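Local coordinates for protein fusolin (Unidentified entomopoxvirus, PDB 4YN2) that forms the crystalline spindles of an insect poxvirus that enhance virulence, and probably attacks chitin oxidatively as a lytic polysaccharide monooxygenase, at residues A69-P74 / D216-G221; D110-W115 / I160-W165; V149-P154 / V197-R202; D174-D179 / L191-T196. All blocks are in the same frame, centred on the assembly; numbering follows the deposited sequence.

Interaction 1. Residues A69-P74 / D216-G221; sequences AALAGP and DPVGEG
Ala70 and Gly221 form a hydrogen-bonded antiparallel pair that adds the short strand 69-71 to strand 220-231 at the margin of the beta sandwich of this monooxygenase family. Each uses both its polar backbone atoms: Ala70 N gives to Gly221 O (2.9 Å), and Gly221 N returns a bond to Ala70 O (3.0 Å). Past the strands, the chain of residues 72-74 runs over the turn that begins at Asp216. Ala72 N bonds Gly219 O at 2.9 Å, coming in from above the carbonyl plane; that oxygen also accepts from Gln213. Gly73 N reaches Val218 O at a more bent angle of 136°. Pro74 ends this run of backbone bonds, because its N carries no hydrogen for the nearby Pro217 O. Ala72 O is taken up by His81.

The turn is held from within by an Asx motif, Asp216 OD1 receiving Gly219 N at 2.9 Å, while Asp216 OD2 makes a salt bridge with Arg214. Glycine suits positions 73 and 219, where phi is positive, and the bare CA of Gly219 comes within 3.5 Å of Gly73 O. The Glu220 carboxylate, beside the zinc ligand His1, lies across the methyl groups of Ala69 and Leu71. With Glu220 CG anti to its own N (chi1 -171°), OE1 is brought to 3.2 Å from Leu71 CD2 and OE2 to 3.3 Å from Ala69 CB.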
loop_
_atom_site.group_PDB
_atom_site.type_symbol
_atom_site.label_atom_id
_atom_site.label_comp_id
_atom_site.label_asym_id
_atom_site.label_seq_id
_atom_site.Cartn_x
_atom_site.Cartn_y
_atom_site.Cartn_z
ATOM N N ALA A 69 -4.257 10.287 -11.137
ATOM C CA ALA A 69 -3.368 11.004 -12.023
ATOM C C ALA A 69 -3.236 12.450 -11.687
ATOM O O ALA A 69 -4.057 13.014 -10.984
ATOM C CB ALA A 69 -3.890 10.884 -13.441
ATOM N N ALA A 70 -2.187 13.048 -12.222
ATOM C CA ALA A 70 -1.906 14.474 -12.100
ATOM C C ALA A 70 -1.203 14.951 -13.366
ATOM O O ALA A 70 -0.365 14.221 -13.901
ATOM C CB ALA A 70 -1.046 14.738 -10.877
ATOM N N LEU A 71 -1.556 16.147 -13.855
ATOM C CA LEU A 71 -0.954 16.739 -15.056
ATOM C C LEU A 71 0.264 17.575 -14.668
ATOM O O LEU A 71 0.123 18.529 -13.904
ATOM C CB LEU A 71 -1.975 17.622 -15.794
ATOM C CG LEU A 71 -3.265 16.953 -16.224
ATOM C CD1 LEU A 71 -4.167 17.946 -16.951
ATOM C CD2 LEU A 71 -2.993 15.749 -17.102
ATOM N N ALA A 72 1.449 17.207 -15.161
ATOM C CA ALA A 72 2.684 17.933 -14.868
ATOM C C ALA A 72 3.082 18.922 -15.969
ATOM O O ALA A 72 3.914 19.785 -15.718
ATOM C CB ALA A 72 3.823 16.955 -14.649
ATOM N N GLY A 73 2.531 18.795 -17.167
ATOM C CA GLY A 73 2.908 19.681 -18.254
ATOM C C GLY A 73 4.244 19.287 -18.848
ATOM O O GLY A 73 4.744 18.191 -18.576
ATOM N N PRO A 74 4.863 20.169 -19.660
ATOM C CA PRO A 74 6.111 19.786 -20.349
ATOM C C PRO A 74 7.330 19.530 -19.459
ATOM O O PRO A 74 8.239 18.821 -19.885
ATOM C CB PRO A 74 6.395 20.987 -21.274
ATOM C CG PRO A 74 5.164 21.755 -21.338
ATOM C CD PRO A 74 4.390 21.499 -20.096
ATOM N N ASP A 216 5.402 13.626 -22.656
ATOM C CA ASP A 216 4.774 14.415 -23.715
ATOM C C ASP A 216 4.388 15.795 -23.167
ATOM O O ASP A 216 4.439 15.990 -21.946
ATOM C CB ASP A 216 3.577 13.652 -24.314
ATOM C CG ASP A 216 2.486 13.264 -23.348
ATOM O OD1 ASP A 216 2.153 14.081 -22.472
ATOM O OD2 ASP A 216 1.911 12.170 -23.519
ATOM N N PRO A 217 4.012 16.766 -24.034
ATOM C CA PRO A 217 3.696 18.114 -23.536
ATOM C C PRO A 217 2.638 18.189 -22.431
ATOM O O PRO A 217 2.767 19.046 -21.573
ATOM C CB PRO A 217 3.208 18.826 -24.795
ATOM C CG PRO A 217 3.989 18.180 -25.882
ATOM C CD PRO A 217 3.962 16.735 -25.511
ATOM N N VAL A 218 1.600 17.335 -22.456
ATOM C CA VAL A 218 0.544 17.347 -21.436
ATOM C C VAL A 218 1.130 16.822 -20.097
ATOM O O VAL A 218 0.754 17.291 -19.035
ATOM C CB VAL A 218 -0.710 16.543 -21.898
ATOM C CG1 VAL A 218 -1.731 16.405 -20.773
ATOM C CG2 VAL A 218 -1.356 17.206 -23.114
ATOM N N GLY A 219 2.035 15.865 -20.175
ATOM C CA GLY A 219 2.720 15.334 -19.009
ATOM C C GLY A 219 1.844 14.669 -17.973
ATOM O O GLY A 219 2.083 14.844 -16.774
ATOM N N GLU A 220 0.825 13.922 -18.401
ATOM C CA GLU A 220 0.001 13.206 -17.437
ATOM C C GLU A 220 0.814 12.077 -16.806
ATOM O O GLU A 220 1.555 11.375 -17.494
ATOM C CB GLU A 220 -1.274 12.647 -18.057
ATOM C CG GLU A 220 -2.234 12.104 -17.001
ATOM C CD GLU A 220 -3.722 12.184 -17.304
ATOM O OE1 GLU A 220 -4.121 12.972 -18.190
ATOM O OE2 GLU A 220 -4.504 11.518 -16.590
ATOM N N GLY A 221 0.713 11.974 -15.498
ATOM C CA GLY A 221 1.374 10.936 -14.720
ATOM C C GLY A 221 0.374 10.244 -13.832
ATOM O O GLY A 221 -0.586 10.874 -13.384
#

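Interaction 2. Residues D110-W115 / I160-W165; sequences DISGSW and IDRVVW
Arg162 reaches across to Asp110, and a salt bridge of 2.9 Å between Arg162 NH1 and Asp110 OD2 ties two irregular loops together. The bridge is made through one nitrogen alone: the carboxylate and guanidinium planes stand 68° apart, and NH1 meets OD2 on its anti side, 24° out of the carboxylate plane. A bend in the arginine chain at chi2 (-90°) folds the guanidinium back over Asp110, whose backbone O lies 3.0 Å above one face, too poorly angled for a hydrogen bond. Ile111 CA covers part of the same face.

Aspartate suits its place because both its oxygens are engaged. OD2 also receives a bond from a water (2.6 Å) that gives its other proton to Val163 O. OD1 accepts from Cys92 N and, weakly, from a second water, which bonds Asp110 O and takes the N-H of Val163.

Ser112, small enough to sit against the backbone of Ile160, directs its OG toward Asp161 O at 3.1 Å, a weak interaction at best. A third water, 2.6 Å from Ile160 O, lies near the same hydroxyl.

The contact joins the loop leading to strand 118-121 with the one leading to strand 168-174. Ile111 packs on helix 31-48, while Trp165, near the end of the second loop, rests on helix 79-86.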
loop_
_atom_site.group_PDB
_atom_site.type_symbol
_atom_site.label_atom_id
_atom_site.label_comp_id
_atom_site.label_asym_id
_atom_site.label_seq_id
_atom_site.Cartn_x
_atom_site.Cartn_y
_atom_site.Cartn_z
ATOM N N ASP A 110 -5.599 8.495 1.114
ATOM C CA ASP A 110 -4.336 8.952 1.671
ATOM C C ASP A 110 -4.333 9.015 3.192
ATOM O O ASP A 110 -3.305 9.370 3.749
ATOM C CB ASP A 110 -3.975 10.331 1.100
ATOM C CG ASP A 110 -2.493 10.644 1.204
ATOM O OD1 ASP A 110 -1.679 9.857 0.668
ATOM O OD2 ASP A 110 -2.145 11.633 1.872
ATOM N N ILE A 111 -5.437 8.652 3.875
ATOM C CA ILE A 111 -5.449 8.681 5.339
ATOM C C ILE A 111 -4.555 7.557 5.873
ATOM O O ILE A 111 -4.340 6.544 5.198
ATOM C CB ILE A 111 -6.878 8.595 5.940
ATOM C CG1 ILE A 111 -7.487 7.189 5.790
ATOM C CG2 ILE A 111 -7.782 9.713 5.390
ATOM C CD1 ILE A 111 -8.948 7.055 6.283
ATOM N N SER A 112 -4.083 7.725 7.103
ATOM C CA SER A 112 -3.232 6.743 7.758
ATOM C C SER A 112 -4.077 5.713 8.484
ATOM O O SER A 112 -5.219 5.976 8.857
ATOM C CB SER A 112 -2.282 7.437 8.734
ATOM O OG SER A 112 -1.506 8.400 8.046
ATOM N N GLY A 113 -3.510 4.540 8.675
ATOM C CA GLY A 113 -4.194 3.472 9.381
ATOM C C GLY A 113 -3.749 2.087 8.979
ATOM O O GLY A 113 -2.710 1.909 8.346
ATOM N N SER A 114 -4.564 1.099 9.332
ATOM C CA SER A 114 -4.239 -0.309 9.148
ATOM C C SER A 114 -4.563 -0.818 7.736
ATOM O O SER A 114 -5.286 -1.799 7.585
ATOM C CB SER A 114 -4.963 -1.140 10.204
ATOM O OG SER A 114 -6.362 -0.912 10.185
ATOM N N TRP A 115 -3.953 -0.198 6.705
ATOM C CA TRP A 115 -4.117 -0.626 5.310
ATOM C C TRP A 115 -3.621 -2.049 5.171
ATOM O O TRP A 115 -2.590 -2.392 5.757
ATOM C CB TRP A 115 -3.357 0.300 4.355
ATOM C CG TRP A 115 -3.937 1.671 4.289
ATOM C CD1 TRP A 115 -3.524 2.771 4.979
ATOM C CD2 TRP A 115 -5.117 2.055 3.591
ATOM N NE1 TRP A 115 -4.344 3.834 4.706
ATOM C CE2 TRP A 115 -5.352 3.415 3.881
ATOM C CE3 TRP A 115 -6.021 1.374 2.765
ATOM C CZ2 TRP A 115 -6.432 4.115 3.343
ATOM C CZ3 TRP A 115 -7.064 2.080 2.199
ATOM C CH2 TRP A 115 -7.280 3.426 2.514
ATOM N N ILE A 160 0.143 5.875 11.325
ATOM C CA ILE A 160 0.040 7.311 11.636
ATOM C C ILE A 160 0.744 8.262 10.666
ATOM O O ILE A 160 0.460 9.449 10.747
ATOM C CB ILE A 160 0.581 7.559 13.072
ATOM C CG1 ILE A 160 2.075 7.167 13.202
ATOM C CG2 ILE A 160 -0.279 6.822 14.101
ATOM C CD1 ILE A 160 2.640 7.316 14.586
ATOM N N ASP A 161 1.677 7.797 9.816
ATOM C CA ASP A 161 2.404 8.684 8.910
ATOM C C ASP A 161 1.748 8.800 7.562
ATOM O O ASP A 161 1.331 7.801 6.983
ATOM C CB ASP A 161 3.837 8.180 8.658
ATOM C CG ASP A 161 4.794 8.234 9.832
ATOM O OD1 ASP A 161 4.634 9.126 10.687
ATOM O OD2 ASP A 161 5.725 7.401 9.873
ATOM N N ARG A 162 1.776 10.004 7.003
ATOM C CA ARG A 162 1.385 10.208 5.620
ATOM C C ARG A 162 2.570 9.854 4.771
ATOM O O ARG A 162 3.711 10.046 5.208
ATOM C CB ARG A 162 0.987 11.663 5.365
ATOM C CG ARG A 162 -0.315 12.029 6.030
ATOM C CD ARG A 162 -1.482 11.761 5.129
ATOM N NE ARG A 162 -2.749 11.955 5.840
ATOM C CZ ARG A 162 -3.893 12.344 5.283
ATOM N NH1 ARG A 162 -3.958 12.602 3.978
ATOM N NH2 ARG A 162 -4.980 12.495 6.029
ATOM N N VAL A 163 2.311 9.385 3.555
ATOM C CA VAL A 163 3.343 9.152 2.557
ATOM C C VAL A 163 3.593 10.508 1.935
ATOM O O VAL A 163 2.671 11.100 1.377
ATOM C CB VAL A 163 2.927 8.092 1.513
ATOM C CG1 VAL A 163 3.937 8.022 0.369
ATOM C CG2 VAL A 163 2.752 6.718 2.160
ATOM N N VAL A 164 4.818 11.004 2.038
ATOM C CA VAL A 164 5.201 12.320 1.539
ATOM C C VAL A 164 6.529 12.189 0.835
ATOM O O VAL A 164 7.241 11.227 1.085
ATOM C CB VAL A 164 5.247 13.374 2.686
ATOM C CG1 VAL A 164 3.876 13.555 3.310
ATOM C CG2 VAL A 164 6.264 13.015 3.768
ATOM N N TRP A 165 6.897 13.154 -0.001
ATOM C CA TRP A 165 8.167 13.071 -0.714
ATOM C C TRP A 165 9.359 12.992 0.248
ATOM O O TRP A 165 10.314 12.248 -0.027
ATOM C CB TRP A 165 8.337 14.244 -1.680
ATOM C CG TRP A 165 7.387 14.183 -2.837
ATOM C CD1 TRP A 165 6.291 14.965 -3.044
ATOM C CD2 TRP A 165 7.380 13.200 -3.874
ATOM N NE1 TRP A 165 5.656 14.589 -4.204
ATOM C CE2 TRP A 165 6.281 13.480 -4.712
ATOM C CE3 TRP A 165 8.171 12.079 -4.154
ATOM C CZ2 TRP A 165 6.007 12.729 -5.859
ATOM C CZ3 TRP A 165 7.898 11.342 -5.291
ATOM C CH2 TRP A 165 6.821 11.660 -6.122
HETATM O O HOH W 1 -0.514 8.787 2.870
HETATM O O HOH W 2 0.328 12.244 1.273
HETATM O O HOH W 3 -0.830 11.327 9.446
#

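Interaction 3. Residues V149-P154 / V197-R202; sequences VYITKP and VPIPIR
The guanidinium of Arg202 is sandwiched between Pro154 and Ile151. Pro154 CG sits 3.9 Å above the centre of one face; on the opposite face Ile151 CD1 lies 4.0 Å from the plane, displaced toward the rim. At the edge is Thr152 O, which receives Arg202 NH2 in the guanidinium plane at 2.8 Å and almost straight (172°), with NE adding a weak second bond. A water at the same edge accepts from NE, lies 2.7 Å from Lys153 O, to which it probably donates, and bonds Thr152 OG1, a hydroxyl that also accepts from Val207 N. Arginine fits here because its faces take apolar neighbours while its rim of N-H groups serves a carbonyl and a water; the bend at chi2 (-75°) helps turn the flat head back toward residues 151-154.

Behind this lid the contact is apolar. Ile151 CD1 meets Pro200 CD head-on at 4.0 Å and is 4.1 Å from Ile199 CG2. Val149 meets Val197 through their CG2 methyls at a looser 4.4 Å. Beta-branched residues suit these strands, giving compact inward faces.

Strands 149-152 and 197-200 belong to different sheets of the beta sandwich; their axes approach to 8.5 Å and run nearly parallel (10°). Leu132 and Leu134 of strand 129-138, Leu208 of strand 206-214 and Ile171 of strand 168-174 pack beside them.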
loop_
_atom_site.group_PDB
_atom_site.type_symbol
_atom_site.label_atom_id
_atom_site.label_comp_id
_atom_site.label_asym_id
_atom_site.label_seq_id
_atom_site.Cartn_x
_atom_site.Cartn_y
_atom_site.Cartn_z
ATOM N N VAL A 149 9.747 4.003 -9.094
ATOM C CA VAL A 149 9.240 3.339 -7.906
ATOM C C VAL A 149 9.989 3.901 -6.730
ATOM O O VAL A 149 11.220 3.970 -6.758
ATOM C CB VAL A 149 9.337 1.798 -7.943
ATOM C CG1 VAL A 149 8.614 1.190 -6.750
ATOM C CG2 VAL A 149 8.765 1.244 -9.242
ATOM N N TYR A 150 9.244 4.326 -5.710
ATOM C CA TYR A 150 9.784 4.809 -4.450
ATOM C C TYR A 150 9.333 3.881 -3.382
ATOM O O TYR A 150 8.333 3.198 -3.565
ATOM C CB TYR A 150 9.316 6.233 -4.103
ATOM C CG TYR A 150 9.581 7.273 -5.162
ATOM C CD1 TYR A 150 8.801 7.341 -6.312
ATOM C CD2 TYR A 150 10.615 8.194 -5.020
ATOM C CE1 TYR A 150 9.038 8.299 -7.292
ATOM C CE2 TYR A 150 10.879 9.141 -6.012
ATOM C CZ TYR A 150 10.096 9.179 -7.154
ATOM O OH TYR A 150 10.351 10.111 -8.127
ATOM N N ILE A 151 10.038 3.861 -2.268
ATOM C CA ILE A 151 9.647 3.096 -1.100
ATOM C C ILE A 151 9.757 4.019 0.090
ATOM O O ILE A 151 10.653 4.865 0.149
ATOM C CB ILE A 151 10.452 1.777 -0.898
ATOM C CG1 ILE A 151 9.817 0.925 0.220
ATOM C CG2 ILE A 151 11.947 2.045 -0.618
ATOM C CD1 ILE A 151 10.320 -0.504 0.291
ATOM N N THR A 152 8.870 3.840 1.054
ATOM C CA THR A 152 8.942 4.614 2.265
ATOM C C THR A 152 10.253 4.320 2.993
ATOM O O THR A 152 10.780 3.208 2.922
ATOM C CB THR A 152 7.755 4.322 3.160
ATOM O OG1 THR A 152 7.493 2.919 3.146
ATOM C CG2 THR A 152 6.515 5.109 2.756
ATOM N N LYS A 153 10.749 5.305 3.716
ATOM C CA LYS A 153 11.973 5.162 4.511
ATOM C C LYS A 153 11.769 4.108 5.617
ATOM O O LYS A 153 10.627 3.821 5.993
ATOM C CB LYS A 153 12.420 6.516 5.093
ATOM C CG LYS A 153 13.038 7.400 4.024
ATOM C CD LYS A 153 13.523 8.727 4.558
ATOM C CE LYS A 153 13.988 9.679 3.467
ATOM N NZ LYS A 153 15.313 9.300 2.917
ATOM N N PRO A 154 12.871 3.475 6.076
ATOM C CA PRO A 154 12.771 2.353 7.029
ATOM C C PRO A 154 11.922 2.504 8.294
ATOM O O PRO A 154 11.391 1.487 8.754
ATOM C CB PRO A 154 14.220 2.144 7.444
ATOM C CG PRO A 154 14.992 2.528 6.269
ATOM C CD PRO A 154 14.275 3.688 5.671
ATOM N N VAL A 197 11.896 -5.241 -9.962
ATOM C CA VAL A 197 12.388 -4.184 -9.098
ATOM C C VAL A 197 12.990 -4.803 -7.845
ATOM O O VAL A 197 12.332 -5.632 -7.199
ATOM C CB VAL A 197 11.243 -3.204 -8.737
ATOM C CG1 VAL A 197 11.762 -2.044 -7.885
ATOM C CG2 VAL A 197 10.576 -2.670 -10.004
ATOM N N PRO A 198 14.206 -4.374 -7.450
ATOM C CA PRO A 198 14.766 -4.852 -6.183
ATOM C C PRO A 198 14.141 -4.056 -5.044
ATOM O O PRO A 198 14.430 -2.878 -4.874
ATOM C CB PRO A 198 16.272 -4.609 -6.338
ATOM C CG PRO A 198 16.402 -3.544 -7.341
ATOM C CD PRO A 198 15.105 -3.392 -8.091
ATOM N N ILE A 199 13.249 -4.691 -4.297
ATOM C CA ILE A 199 12.535 -4.057 -3.200
ATOM C C ILE A 199 13.365 -4.181 -1.917
ATOM O O ILE A 199 13.570 -5.304 -1.467
ATOM C CB ILE A 199 11.134 -4.697 -3.023
ATOM C CG1 ILE A 199 10.308 -4.723 -4.340
ATOM C CG2 ILE A 199 10.356 -4.001 -1.919
ATOM C CD1 ILE A 199 10.000 -3.426 -4.947
ATOM N N PRO A 200 13.781 -3.069 -1.267
ATOM C CA PRO A 200 14.488 -3.197 0.018
ATOM C C PRO A 200 13.586 -3.829 1.069
ATOM O O PRO A 200 12.402 -3.480 1.145
ATOM C CB PRO A 200 14.831 -1.745 0.386
ATOM C CG PRO A 200 14.707 -0.976 -0.884
ATOM C CD PRO A 200 13.609 -1.650 -1.633
ATOM N N ILE A 201 14.124 -4.778 1.851
ATOM C CA ILE A 201 13.332 -5.455 2.869
ATOM C C ILE A 201 13.132 -4.523 4.056
ATOM O O ILE A 201 13.933 -3.629 4.309
ATOM C CB ILE A 201 13.962 -6.810 3.313
ATOM C CG1 ILE A 201 14.325 -7.704 2.121
ATOM C CG2 ILE A 201 13.037 -7.577 4.247
ATOM C CD1 ILE A 201 13.335 -7.834 1.069
ATOM N N ARG A 202 12.013 -4.718 4.732
ATOM C CA ARG A 202 11.600 -4.009 5.933
ATOM C C ARG A 202 11.102 -5.023 6.933
ATOM O O ARG A 202 10.627 -6.084 6.540
ATOM C CB ARG A 202 10.473 -3.016 5.602
ATOM C CG ARG A 202 10.800 -1.986 4.519
ATOM C CD ARG A 202 11.704 -0.935 5.077
ATOM N NE ARG A 202 11.882 0.215 4.187
ATOM C CZ ARG A 202 12.983 0.519 3.508
ATOM N NH1 ARG A 202 14.030 -0.294 3.520
ATOM N NH2 ARG A 202 13.037 1.635 2.793
HETATM O O HOH W 4 9.168 1.730 5.117
#

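Interaction 4. Residues D174-D179 / L191-T196; sequences DTVPLD and LVYRFT. With EDO (1,2-ethanediol), chain D.
Leu178 lays its CD1 methyl over one face of the Tyr193 ring, 3.9 Å from the centroid and only 14° off the ring normal, a CH-pi contact. Placing CG anti to the backbone N (chi1 -179°) helps to carry the leucine over the tyrosine, while Val176 O lies in the ring plane at its edge. The same CD1 touches Leu191 CB at 3.6 Å, and these two leucines cross at about a right angle. Branched Val176 sets both methyls on the same side of the Phe195 ring, CG2 over the face, 4.0 Å from the centroid, and CG1 displaced past the rim, 3.5 Å from CD1.

The backbones belong to a beta hairpin, with strand 178-180 forming the edge of an antiparallel sheet next to strand 191-200. Asp179 N bonds Val192 O at 2.7 Å, and Val192 N answers to Asp179 O at 2.9 Å. Leu178 and Tyr193 form the next, non-hydrogen-bonded pair; before it the chain leaves strand register.

On the opposite face from Leu178 and Tyr193, Asp179 and Arg194 cross nearly perpendicularly. Asp179 CB lies over the guanidinium, and OD2 is 4.2 Å from Arg194 NH2, well out of its plane, so their charges attract but the N-H groups turn elsewhere, NH2 to Pro180 O and NH1 to Glu133. An ethanediol, probably from the crystallisation liquor, takes bonds from Thr196 N and OG1.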
loop_
_atom_site.group_PDB
_atom_site.type_symbol
_atom_site.label_atom_id
_atom_site.label_comp_id
_atom_site.label_asym_id
_atom_site.label_seq_id
_atom_site.Cartn_x
_atom_site.Cartn_y
_atom_site.Cartn_z
ATOM N N ASP A 174 13.003 3.516 -14.848
ATOM C CA ASP A 174 13.258 2.830 -16.117
ATOM C C ASP A 174 12.075 2.880 -17.060
ATOM O O ASP A 174 10.960 3.142 -16.628
ATOM C CB ASP A 174 13.564 1.338 -15.809
ATOM C CG ASP A 174 14.330 0.571 -16.882
ATOM O OD1 ASP A 174 15.003 1.212 -17.694
ATOM O OD2 ASP A 174 14.308 -0.681 -16.847
ATOM N N THR A 175 12.328 2.602 -18.348
ATOM C CA THR A 175 11.291 2.330 -19.346
ATOM C C THR A 175 11.046 0.844 -19.202
ATOM O O THR A 175 11.995 0.098 -18.984
ATOM C CB THR A 175 11.688 2.731 -20.754
ATOM O OG1 THR A 175 12.960 2.171 -21.047
ATOM C CG2 THR A 175 11.687 4.218 -20.945
ATOM N N VAL A 176 9.803 0.422 -19.255
ATOM C CA VAL A 176 9.415 -0.954 -18.979
ATOM C C VAL A 176 8.800 -1.593 -20.230
ATOM O O VAL A 176 8.029 -0.941 -20.927
ATOM C CB VAL A 176 8.406 -0.891 -17.790
ATOM C CG1 VAL A 176 7.617 -2.175 -17.614
ATOM C CG2 VAL A 176 9.117 -0.502 -16.493
ATOM N N PRO A 177 9.040 -2.891 -20.474
ATOM C CA PRO A 177 8.420 -3.533 -21.641
ATOM C C PRO A 177 6.943 -3.856 -21.446
ATOM O O PRO A 177 6.510 -4.219 -20.346
ATOM C CB PRO A 177 9.221 -4.820 -21.779
ATOM C CG PRO A 177 9.589 -5.161 -20.405
ATOM C CD PRO A 177 9.922 -3.838 -19.763
ATOM N N LEU A 178 6.176 -3.730 -22.529
ATOM C CA LEU A 178 4.774 -4.119 -22.579
ATOM C C LEU A 178 4.784 -5.604 -22.925
ATOM O O LEU A 178 5.263 -5.962 -23.995
ATOM C CB LEU A 178 4.034 -3.273 -23.622
ATOM C CG LEU A 178 2.558 -3.530 -23.797
ATOM C CD1 LEU A 178 1.772 -3.124 -22.551
ATOM C CD2 LEU A 178 2.041 -2.786 -25.023
ATOM N N ASP A 179 4.371 -6.468 -21.992
ATOM C CA ASP A 179 4.472 -7.920 -22.152
ATOM C C ASP A 179 3.156 -8.650 -21.944
ATOM O O ASP A 179 2.245 -8.111 -21.312
ATOM C CB ASP A 179 5.463 -8.473 -21.109
ATOM C CG ASP A 179 6.939 -8.210 -21.342
ATOM O OD1 ASP A 179 7.385 -8.299 -22.517
ATOM O OD2 ASP A 179 7.682 -8.098 -20.340
ATOM N N LEU A 191 -2.435 -6.748 -22.193
ATOM C CA LEU A 191 -0.969 -6.652 -22.076
ATOM C C LEU A 191 -0.653 -5.882 -20.816
ATOM O O LEU A 191 -1.492 -5.101 -20.370
ATOM C CB LEU A 191 -0.357 -5.943 -23.288
ATOM C CG LEU A 191 -0.429 -6.677 -24.617
ATOM C CD1 LEU A 191 -0.079 -5.739 -25.762
ATOM C CD2 LEU A 191 0.501 -7.880 -24.642
ATOM N N VAL A 192 0.541 -6.079 -20.246
ATOM C CA VAL A 192 0.918 -5.423 -18.991
ATOM C C VAL A 192 2.334 -4.900 -19.024
ATOM O O VAL A 192 3.189 -5.406 -19.755
ATOM C CB VAL A 192 0.759 -6.382 -17.778
ATOM C CG1 VAL A 192 -0.709 -6.605 -17.440
ATOM C CG2 VAL A 192 1.456 -7.713 -18.019
ATOM N N TYR A 193 2.595 -3.926 -18.164
ATOM C CA TYR A 193 3.944 -3.422 -17.957
ATOM C C TYR A 193 4.473 -4.186 -16.774
ATOM O O TYR A 193 3.989 -3.987 -15.662
ATOM C CB TYR A 193 3.956 -1.921 -17.745
ATOM C CG TYR A 193 3.618 -1.159 -18.999
ATOM C CD1 TYR A 193 4.572 -0.949 -19.986
ATOM C CD2 TYR A 193 2.345 -0.645 -19.202
ATOM C CE1 TYR A 193 4.269 -0.234 -21.141
ATOM C CE2 TYR A 193 2.033 0.083 -20.344
ATOM C CZ TYR A 193 3.004 0.302 -21.306
ATOM O OH TYR A 193 2.670 0.969 -22.456
ATOM N N ARG A 194 5.361 -5.151 -17.032
ATOM C CA ARG A 194 5.939 -6.044 -16.027
ATOM C C ARG A 194 7.392 -5.697 -15.848
ATOM O O ARG A 194 8.115 -5.620 -16.841
ATOM C CB ARG A 194 5.806 -7.515 -16.473
ATOM C CG ARG A 194 4.614 -8.241 -15.916
ATOM C CD ARG A 194 4.754 -9.749 -16.046
ATOM N NE ARG A 194 4.670 -10.270 -17.418
ATOM C CZ ARG A 194 5.615 -10.958 -18.068
ATOM N NH1 ARG A 194 6.804 -11.170 -17.514
ATOM N NH2 ARG A 194 5.385 -11.415 -19.291
ATOM N N PHE A 195 7.843 -5.493 -14.610
ATOM C CA PHE A 195 9.224 -5.079 -14.409
ATOM C C PHE A 195 9.771 -5.561 -13.080
ATOM O O PHE A 195 9.091 -5.493 -12.056
ATOM C CB PHE A 195 9.369 -3.547 -14.549
ATOM C CG PHE A 195 8.393 -2.688 -13.772
ATOM C CD1 PHE A 195 7.058 -2.618 -14.139
ATOM C CD2 PHE A 195 8.839 -1.833 -12.778
ATOM C CE1 PHE A 195 6.170 -1.801 -13.450
ATOM C CE2 PHE A 195 7.948 -1.006 -12.097
ATOM C CZ PHE A 195 6.619 -1.003 -12.428
ATOM N N THR A 196 11.017 -6.046 -13.114
ATOM C CA THR A 196 11.696 -6.602 -11.946
ATOM C C THR A 196 12.370 -5.486 -11.181
ATOM O O THR A 196 13.292 -4.862 -11.691
ATOM C CB THR A 196 12.670 -7.698 -12.360
ATOM O OG1 THR A 196 11.916 -8.692 -13.039
ATOM C CG2 THR A 196 13.352 -8.346 -11.167
HETATM C C1 EDO D . 10.931 -8.120 -16.792
HETATM O O1 EDO D . 10.521 -8.277 -15.429
HETATM C C2 EDO D . 11.438 -6.679 -17.057
HETATM O O2 EDO D . 12.126 -6.162 -15.915
#

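Overall arrangement
Interactions 3 and 4 share strand 191-200 and meet where Val149 CG2 packs 3.7 Å from Phe195 CE2, so the core continues from one to the other, their centres 19 Å apart. Interaction 2 adjoins interaction 3 through Trp165 CZ3 and Tyr150 CZ, 3.6 Å apart; Tyr150 belongs to the glycan pocket. Interaction 1 touches none of the others, its nearest atoms lying about 9 Å from interaction 2 and about 11 Å from interactions 3 and 4. It is closest to the zinc site of His1 and His142: the Glu220 side chain is about 5 Å from the zinc ion, against about 10 Å for Tyr193 of interaction 4.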